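Local coordinates for Myo-inositol 2-dehydrogenase (Lactobacillus plantarum WCFS1, PDB 3CEA), which probably catalyses the NAD-dependent oxidation of myo-inositol at carbon 2 to the corresponding ketone, scyllo-inosose, at residues A[170-175]-A[217-222]; A[158-164]-A[241-247]; A[205-209]-A[331-336]. All coordinates share one frame; numbering follows the deposited sequence.

Overall arrangement
The three contacts spread outward from the cofactor. Contact 1 reaches NAD directly through Phe173; in contact 2 the side chain of Asp162 lies about 8 Å from it, and in contact 3 that of Gln333 about 14 Å. Contacts 1 and 2, with centres about 15 Å apart, touch where Phe170 CE1 comes within 3.2 Å of Arg244 NE, and strand 153-163 leads in the chain to helix 167-176. Contact 3 has its centre about 17 Å from that of contact 2 and about 19 Å from that of contact 1, and touches neither. Contacts 2 and 3 share the mixed sheet of the C-terminal domain and both meet a second subunit.

Contact 1 of 3, residues A[170-175]-A[217-222]; sequences FTKFAT and LADIGE. With NAD (nicotinamide-adenine-dinucleotide), chain E.
Phe170 turns the rim of its ring toward Leu217 and Glu222. Phe170 CE2 lies 3.7 Å from the CD2 methyl of Leu217, and Phe170 CZ lies 3.6 Å from Glu222 OE1; both partners sit near the ring plane. Glu222 OE1 thus meets the C-H edge at CZ and not the pi face; the ring and carboxylate planes are 88° apart. The ring is carried there with CG anti to the backbone N (chi1 162°), and Ala174 CB rests over one of its faces, offset toward the rim. Glu222 folds at chi2, which brings OE2 within 3.8 Å of Ala174 CB while this oxygen is hydrogen-bonded to Ser179.

One turn along helix 167-176 from Thr171, Thr175 is crossed at about a right angle by Ile220 of the loop. The CG2 branch of Ile220 touches Thr175 OG1 at 3.5 Å, and its CD1 reaches Ala174 CB at 3.9 Å. The threonine hydroxyl is occupied within the helix: Thr175 OG1 bonds to Thr171 O at 2.7 Å, from 41° above the carbonyl plane, joining Thr175 N on that oxygen.

Phe173 serves the cofactor instead. Phe173 CD1 lies 3.4 Å from the bridging pyrophosphate oxygen O3 of NAD, O2A lies at the ring edge, and Arg18 makes a cation-pi contact with the ring. An alanine in place of Phe173 would probably open a gap beside the pyrophosphate and deprive Arg18 of its aromatic partner.

No hydrogen bond joins the two segments; between them the contact rests on apolar packing and on the acid's approach to the aromatic edge. Since Arg244 makes a cation-pi contact over the Phe170 face opposite Ala174 CB and the acid lies at the rim, each charge probably meets the part of the ring whose polarity suits it.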
# COMPACT_ATOMS: atom_id res chain seq x y z
N PHE A 170 -24.76 -9.51 -16.06
CA PHE A 170 -25.64 -8.41 -15.68
C PHE A 170 -26.70 -8.14 -16.75
O PHE A 170 -27.87 -7.92 -16.42
CB PHE A 170 -24.87 -7.11 -15.38
CG PHE A 170 -25.75 -5.89 -15.40
CD1 PHE A 170 -26.57 -5.59 -14.32
CD2 PHE A 170 -25.79 -5.07 -16.52
CE1 PHE A 170 -27.40 -4.48 -14.35
CE2 PHE A 170 -26.62 -3.95 -16.56
CZ PHE A 170 -27.43 -3.66 -15.46
N THR A 171 -26.28 -8.13 -18.02
CA THR A 171 -27.20 -7.89 -19.13
C THR A 171 -28.33 -8.92 -19.12
O THR A 171 -29.50 -8.57 -19.27
CB THR A 171 -26.45 -7.88 -20.49
OG1 THR A 171 -25.40 -6.91 -20.45
CG2 THR A 171 -27.39 -7.53 -21.64
N LYS A 172 -27.97 -10.19 -18.91
CA LYS A 172 -28.92 -11.29 -18.71
C LYS A 172 -29.89 -10.96 -17.57
O LYS A 172 -31.11 -11.09 -17.72
CB LYS A 172 -28.15 -12.58 -18.38
CG LYS A 172 -29.00 -13.79 -18.03
CD LYS A 172 -29.18 -14.71 -19.23
CE LYS A 172 -29.42 -16.15 -18.80
NZ LYS A 172 -30.81 -16.38 -18.32
N PHE A 173 -29.33 -10.53 -16.44
CA PHE A 173 -30.07 -10.17 -15.23
C PHE A 173 -31.01 -8.98 -15.46
O PHE A 173 -32.12 -8.96 -14.91
CB PHE A 173 -29.07 -9.89 -14.10
CG PHE A 173 -29.64 -9.14 -12.92
CD1 PHE A 173 -30.40 -9.79 -11.96
CD2 PHE A 173 -29.37 -7.78 -12.76
CE1 PHE A 173 -30.91 -9.10 -10.86
CE2 PHE A 173 -29.88 -7.08 -11.67
CZ PHE A 173 -30.65 -7.74 -10.72
N ALA A 174 -30.57 -8.02 -16.27
CA ALA A 174 -31.30 -6.77 -16.48
C ALA A 174 -32.23 -6.77 -17.70
O ALA A 174 -33.11 -5.91 -17.82
CB ALA A 174 -30.33 -5.60 -16.56
N THR A 175 -32.02 -7.71 -18.62
CA THR A 175 -32.90 -7.83 -19.79
C THR A 175 -34.12 -8.69 -19.45
O THR A 175 -35.23 -8.42 -19.91
CB THR A 175 -32.16 -8.40 -21.02
OG1 THR A 175 -30.98 -7.62 -21.27
CG2 THR A 175 -33.04 -8.36 -22.27
N LEU A 217 -25.97 -0.62 -23.44
CA LEU A 217 -26.86 -0.75 -22.29
C LEU A 217 -28.11 0.11 -22.43
O LEU A 217 -29.14 -0.17 -21.79
CB LEU A 217 -26.12 -0.42 -20.99
CG LEU A 217 -25.16 -1.49 -20.45
CD1 LEU A 217 -24.33 -0.93 -19.29
CD2 LEU A 217 -25.89 -2.76 -20.03
N ALA A 218 -28.03 1.14 -23.26
CA ALA A 218 -29.17 2.00 -23.58
C ALA A 218 -30.29 1.21 -24.27
O ALA A 218 -31.47 1.53 -24.11
CB ALA A 218 -28.73 3.16 -24.46
N ASP A 219 -29.91 0.18 -25.02
CA ASP A 219 -30.84 -0.66 -25.77
C ASP A 219 -31.78 -1.44 -24.85
O ASP A 219 -32.86 -1.86 -25.28
CB ASP A 219 -30.09 -1.60 -26.71
CG ASP A 219 -29.19 -0.86 -27.70
OD1 ASP A 219 -29.17 0.39 -27.69
OD2 ASP A 219 -28.50 -1.54 -28.49
N ILE A 220 -31.37 -1.65 -23.61
CA ILE A 220 -32.24 -2.23 -22.58
C ILE A 220 -32.63 -1.19 -21.51
O ILE A 220 -33.11 -1.55 -20.43
CB ILE A 220 -31.65 -3.51 -21.92
CG1 ILE A 220 -30.28 -3.23 -21.30
CG2 ILE A 220 -31.59 -4.65 -22.94
CD1 ILE A 220 -29.86 -4.24 -20.23
N GLY A 221 -32.43 0.09 -21.84
CA GLY A 221 -32.82 1.20 -20.96
C GLY A 221 -31.99 1.33 -19.70
O GLY A 221 -32.47 1.85 -18.69
N GLU A 222 -30.74 0.89 -19.76
CA GLU A 222 -29.83 0.92 -18.62
C GLU A 222 -28.69 1.92 -18.82
O GLU A 222 -28.28 2.18 -19.96
CB GLU A 222 -29.28 -0.48 -18.34
CG GLU A 222 -30.26 -1.44 -17.68
CD GLU A 222 -30.27 -1.36 -16.16
OE1 GLU A 222 -29.42 -0.64 -15.57
OE2 GLU A 222 -31.13 -2.02 -15.54
PA NAD E . -30.41 -13.83 -11.24
O1A NAD E . -29.00 -14.24 -11.39
O2A NAD E . -31.01 -13.40 -12.53
O5B NAD E . -31.25 -15.03 -10.58
C5B NAD E . -32.66 -15.00 -10.52
C4B NAD E . -33.20 -16.38 -10.17
O4B NAD E . -34.57 -16.31 -9.82
C3B NAD E . -33.09 -17.35 -11.34
O3B NAD E . -32.55 -18.55 -10.86
C2B NAD E . -34.52 -17.56 -11.81
O2B NAD E . -34.76 -18.87 -12.25
C1B NAD E . -35.34 -17.23 -10.57
N9A NAD E . -36.65 -16.65 -10.91
C8A NAD E . -36.89 -15.58 -11.73
N7A NAD E . -38.22 -15.36 -11.79
C5A NAD E . -38.84 -16.29 -11.02
C6A NAD E . -40.18 -16.52 -10.73
N6A NAD E . -41.08 -15.60 -11.05
N1A NAD E . -40.52 -17.56 -9.89
C2A NAD E . -39.53 -18.37 -9.34
N3A NAD E . -38.20 -18.13 -9.63
C4A NAD E . -37.86 -17.11 -10.46
O3 NAD E . -30.54 -12.63 -10.17
PN NAD E . -29.53 -12.50 -8.91
O1N NAD E . -29.28 -13.85 -8.34
O2N NAD E . -28.41 -11.65 -9.35
O5D NAD E . -30.35 -11.64 -7.84
C5D NAD E . -31.68 -11.92 -7.46
C4D NAD E . -32.09 -10.88 -6.42
O4D NAD E . -31.05 -10.68 -5.49
C3D NAD E . -32.41 -9.54 -7.05
O3D NAD E . -33.66 -9.09 -6.57
C2D NAD E . -31.29 -8.62 -6.60
O2D NAD E . -31.76 -7.33 -6.31
C1D NAD E . -30.74 -9.30 -5.36
N1N NAD E . -29.28 -9.09 -5.22
C2N NAD E . -28.79 -8.62 -4.03
C3N NAD E . -27.42 -8.41 -3.86
C7N NAD E . -26.85 -8.06 -2.52
O7N NAD E . -25.59 -7.44 -2.47
N7N NAD E . -27.53 -8.35 -1.41
C4N NAD E . -26.55 -8.67 -4.92
C5N NAD E . -27.06 -9.15 -6.13
C6N NAD E . -28.43 -9.35 -6.27

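Contact 2 of 3, residues A[158-164]-A[241-247]; sequences GYGIDPI and IGGRHAA
Gly158 to Asp162 are joined to Ile241 to Gly243 by a parallel run of backbone hydrogen bonds, Ile241 N to Gly158 O, Gly160 N to Ile241 O, Gly243 N to Gly160 O and Asp162 N to Gly243 O. The short strand axes are 4.5 Å apart and 4° from parallel; this is the one parallel pairing in the mixed sheet of the C-terminal domain. At Arg244 the chain turns a corner and the register slips by one residue, a beta bulge, after which Ala246 N bonds to Asp162 O at 3.0 Å and Ile164 N to Ala246 O. A water bridges the corner, donating to both Pro163 O and Arg244 O.

Apolar contacts gather on the face that carries Tyr159, Ile161 and Ile241. Tyr159 and Ile241 run side by side, and Tyr159 CE1 lies 3.5 Å from Ile241 CD1. Tyr159 OH is held by Glu255 of a second subunit. Gly243, having no side chain, lets Ile161 CG1 come within 3.7 Å of its CA, while beyond the bulge Ala246 CB meets Ile161 CG2 at 3.6 Å.

One CH-pi contact is made: Ile164 CG1, beside the backbone N and anti to the carbonyl carbon (chi1 -58°), sits over a face of His245, 3.8 Å from the ring centroid. ND1 of that ring bonds to Ser259 O of the second subunit.

Asp162 and Arg244 lie alongside each other. Asp162 OD2 makes a salt bridge to Arg244 NH1 at 3.2 Å, at the guanidinium edge, although the two planes are 59° apart. Since NH2 makes a salt bridge to Asp185, the guanidinium spans two acids, which would probably fix its rotation and let both carboxylates offset its positive charge.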
# COMPACT_ATOMS: atom_id res chain seq x y z
N GLY A 158 -19.29 6.63 -1.54
CA GLY A 158 -19.55 5.22 -1.78
C GLY A 158 -19.34 4.86 -3.23
O GLY A 158 -19.91 5.49 -4.12
N TYR A 159 -18.50 3.85 -3.46
CA TYR A 159 -18.27 3.28 -4.78
C TYR A 159 -18.78 1.85 -4.81
O TYR A 159 -18.53 1.07 -3.89
CB TYR A 159 -16.77 3.27 -5.10
CG TYR A 159 -16.17 4.55 -5.64
CD1 TYR A 159 -16.75 5.79 -5.38
CD2 TYR A 159 -15.00 4.51 -6.40
CE1 TYR A 159 -16.18 6.96 -5.87
CE2 TYR A 159 -14.43 5.68 -6.89
CZ TYR A 159 -15.02 6.90 -6.62
OH TYR A 159 -14.45 8.05 -7.11
N GLY A 160 -19.50 1.51 -5.88
CA GLY A 160 -19.99 0.16 -6.11
C GLY A 160 -19.91 -0.15 -7.59
O GLY A 160 -20.86 0.07 -8.34
N ILE A 161 -18.75 -0.65 -8.02
CA ILE A 161 -18.48 -0.89 -9.44
C ILE A 161 -18.14 -2.36 -9.71
O ILE A 161 -17.20 -2.90 -9.13
CB ILE A 161 -17.38 0.06 -10.00
CG1 ILE A 161 -17.77 1.53 -9.84
CG2 ILE A 161 -17.15 -0.18 -11.48
CD1 ILE A 161 -17.22 2.19 -8.60
N ASP A 162 -18.93 -2.98 -10.58
CA ASP A 162 -18.69 -4.34 -11.06
C ASP A 162 -17.55 -4.36 -12.09
O ASP A 162 -17.26 -3.33 -12.71
CB ASP A 162 -19.96 -4.90 -11.71
CG ASP A 162 -20.99 -5.37 -10.70
OD1 ASP A 162 -20.72 -5.34 -9.48
OD2 ASP A 162 -22.09 -5.80 -11.14
N PRO A 163 -16.89 -5.52 -12.26
CA PRO A 163 -15.87 -5.66 -13.30
C PRO A 163 -16.46 -5.93 -14.69
O PRO A 163 -17.59 -6.39 -14.79
CB PRO A 163 -15.06 -6.86 -12.83
CG PRO A 163 -16.02 -7.69 -12.06
CD PRO A 163 -17.03 -6.76 -11.46
N ILE A 164 -15.67 -5.66 -15.73
CA ILE A 164 -16.07 -5.86 -17.13
C ILE A 164 -16.50 -7.31 -17.43
O ILE A 164 -17.33 -7.55 -18.31
CB ILE A 164 -14.96 -5.42 -18.12
CG1 ILE A 164 -14.59 -3.95 -17.92
CG2 ILE A 164 -15.38 -5.67 -19.58
CD1 ILE A 164 -13.28 -3.52 -18.59
N ILE A 241 -21.27 6.37 -6.37
CA ILE A 241 -20.95 5.94 -7.72
C ILE A 241 -21.26 4.46 -7.93
O ILE A 241 -20.74 3.59 -7.23
CB ILE A 241 -19.48 6.25 -8.09
CG1 ILE A 241 -19.23 7.75 -8.01
CG2 ILE A 241 -19.14 5.69 -9.48
CD1 ILE A 241 -17.93 8.20 -8.60
N GLY A 242 -22.14 4.20 -8.89
CA GLY A 242 -22.45 2.84 -9.31
C GLY A 242 -21.94 2.64 -10.72
O GLY A 242 -22.20 3.46 -11.60
N GLY A 243 -21.21 1.56 -10.93
CA GLY A 243 -20.63 1.25 -12.23
C GLY A 243 -20.61 -0.23 -12.53
O GLY A 243 -20.86 -1.05 -11.64
N ARG A 244 -20.32 -0.57 -13.78
CA ARG A 244 -20.36 -1.95 -14.26
C ARG A 244 -19.21 -2.28 -15.23
O ARG A 244 -19.26 -3.29 -15.93
CB ARG A 244 -21.70 -2.25 -14.94
CG ARG A 244 -22.92 -1.72 -14.21
CD ARG A 244 -24.11 -2.63 -14.40
NE ARG A 244 -25.20 -2.31 -13.49
CZ ARG A 244 -25.34 -2.82 -12.27
NH1 ARG A 244 -24.46 -3.69 -11.78
NH2 ARG A 244 -26.38 -2.46 -11.52
N HIS A 245 -18.18 -1.43 -15.27
CA HIS A 245 -17.14 -1.56 -16.28
C HIS A 245 -15.70 -1.34 -15.78
O HIS A 245 -14.86 -0.81 -16.51
CB HIS A 245 -17.44 -0.62 -17.45
CG HIS A 245 -17.24 -1.25 -18.79
ND1 HIS A 245 -16.06 -1.15 -19.50
CD2 HIS A 245 -18.08 -1.97 -19.57
CE1 HIS A 245 -16.18 -1.79 -20.65
NE2 HIS A 245 -17.39 -2.30 -20.71
N ALA A 246 -15.42 -1.75 -14.54
CA ALA A 246 -14.05 -1.71 -14.02
C ALA A 246 -13.20 -2.83 -14.62
O ALA A 246 -13.68 -3.94 -14.82
CB ALA A 246 -14.04 -1.78 -12.50
N ALA A 247 -11.94 -2.51 -14.90
CA ALA A 247 -11.00 -3.48 -15.47
C ALA A 247 -10.32 -4.36 -14.41
O ALA A 247 -10.07 -5.54 -14.66
CB ALA A 247 -9.96 -2.77 -16.32
O HOH W 1 -20.39 -5.53 -14.96

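Contact 3 of 3, residues A[205-209]-A[331-336]; sequences AYGLT and ACQQSA
Ser335 reaches from helix 319-338 to the backbone of strand 202-210 at Gly207. Ser335 CB already lies 3.5 Å from Gly207 N, with Ala205 O a little farther off. From there Ser335 OG, anti to the serine N (chi1 178°), is directed at the strand and accepts the Gly207 N-H at 2.9 Å, with 156° at the hydrogen. The same Ser335 OG comes within 3.3 Å of Ala205 O, but its own hydrogen bond to a carbonyl goes to Lys340 O, in the turn that leads from the helix to strand 342-343. The hydroxyl thus ties strand, helix and following turn together at one buried atom.

This is a helix packed across a face of the mixed sheet in the C-terminal domain, the short axes crossing at -63° and approaching to 5.9 Å. So close a fit rests on small residues: a CB on Gly207 would collide with Cys332 O. Gly207 O in turn receives a CA-H...O contact from Ala336 CA at 3.2 Å. To either side of the glycine, Ala205 CB meets Cys332 SG at 4.2 Å and Thr209 CG2 meets Ala336 CB at 3.7 Å. Tyr206 and Leu208, alternating with these, point away from the helix and pack on a second subunit, where Tyr206 OH is hydrogen-bonded to Gln204.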
# COMPACT_ATOMS: atom_id res chain seq x y z
N ALA A 205 -30.93 15.64 -3.93
CA ALA A 205 -30.12 14.75 -4.76
C ALA A 205 -29.86 15.31 -6.15
O ALA A 205 -30.75 15.86 -6.80
CB ALA A 205 -30.78 13.38 -4.87
N TYR A 206 -28.61 15.17 -6.58
CA TYR A 206 -28.19 15.48 -7.93
C TYR A 206 -27.59 14.22 -8.52
O TYR A 206 -26.59 13.71 -8.01
CB TYR A 206 -27.17 16.61 -7.94
CG TYR A 206 -26.66 17.02 -9.31
CD1 TYR A 206 -27.54 17.30 -10.36
CD2 TYR A 206 -25.29 17.15 -9.55
CE1 TYR A 206 -27.07 17.68 -11.61
CE2 TYR A 206 -24.81 17.55 -10.80
CZ TYR A 206 -25.71 17.81 -11.82
OH TYR A 206 -25.24 18.19 -13.06
N GLY A 207 -28.20 13.72 -9.59
CA GLY A 207 -27.74 12.50 -10.24
C GLY A 207 -27.36 12.72 -11.69
O GLY A 207 -27.99 13.51 -12.39
N LEU A 208 -26.31 12.04 -12.12
CA LEU A 208 -25.87 12.07 -13.51
C LEU A 208 -25.54 10.65 -13.97
O LEU A 208 -24.98 9.86 -13.21
CB LEU A 208 -24.66 12.99 -13.69
CG LEU A 208 -24.89 14.50 -13.55
CD1 LEU A 208 -23.58 15.23 -13.34
CD2 LEU A 208 -25.63 15.05 -14.77
N THR A 209 -25.90 10.34 -15.21
CA THR A 209 -25.68 9.01 -15.76
C THR A 209 -24.74 9.02 -16.95
O THR A 209 -24.56 10.05 -17.60
CB THR A 209 -27.01 8.33 -16.17
OG1 THR A 209 -27.75 9.19 -17.04
CG2 THR A 209 -27.85 7.99 -14.94
N ALA A 331 -34.83 8.68 -6.30
CA ALA A 331 -34.69 10.13 -6.40
C ALA A 331 -33.43 10.52 -7.18
O ALA A 331 -33.43 11.52 -7.89
CB ALA A 331 -34.68 10.76 -5.01
N CYS A 332 -32.37 9.72 -7.04
CA CYS A 332 -31.13 9.95 -7.78
C CYS A 332 -31.32 9.64 -9.26
O CYS A 332 -30.80 10.35 -10.12
CB CYS A 332 -30.00 9.10 -7.21
SG CYS A 332 -29.56 9.46 -5.49
N GLN A 333 -32.07 8.57 -9.53
CA GLN A 333 -32.39 8.16 -10.90
C GLN A 333 -33.28 9.19 -11.58
O GLN A 333 -33.08 9.49 -12.76
CB GLN A 333 -33.05 6.78 -10.91
CG GLN A 333 -33.19 6.15 -12.29
CD GLN A 333 -31.84 5.83 -12.93
OE1 GLN A 333 -31.04 5.06 -12.39
NE2 GLN A 333 -31.58 6.42 -14.10
N GLN A 334 -34.25 9.71 -10.84
CA GLN A 334 -35.15 10.75 -11.34
C GLN A 334 -34.38 12.02 -11.67
O GLN A 334 -34.61 12.63 -12.71
CB GLN A 334 -36.25 11.05 -10.32
CG GLN A 334 -37.37 11.93 -10.86
CD GLN A 334 -38.31 12.43 -9.77
OE1 GLN A 334 -38.24 11.98 -8.62
NE2 GLN A 334 -39.19 13.36 -10.12
N SER A 335 -33.46 12.41 -10.78
CA SER A 335 -32.63 13.60 -10.96
C SER A 335 -31.85 13.57 -12.27
O SER A 335 -31.74 14.59 -12.96
CB SER A 335 -31.67 13.76 -9.77
OG SER A 335 -30.83 14.88 -9.94
N ALA A 336 -31.32 12.40 -12.60
CA ALA A 336 -30.55 12.18 -13.82
C ALA A 336 -31.43 12.21 -15.06
O ALA A 336 -31.05 12.78 -16.09
CB ALA A 336 -29.81 10.86 -13.73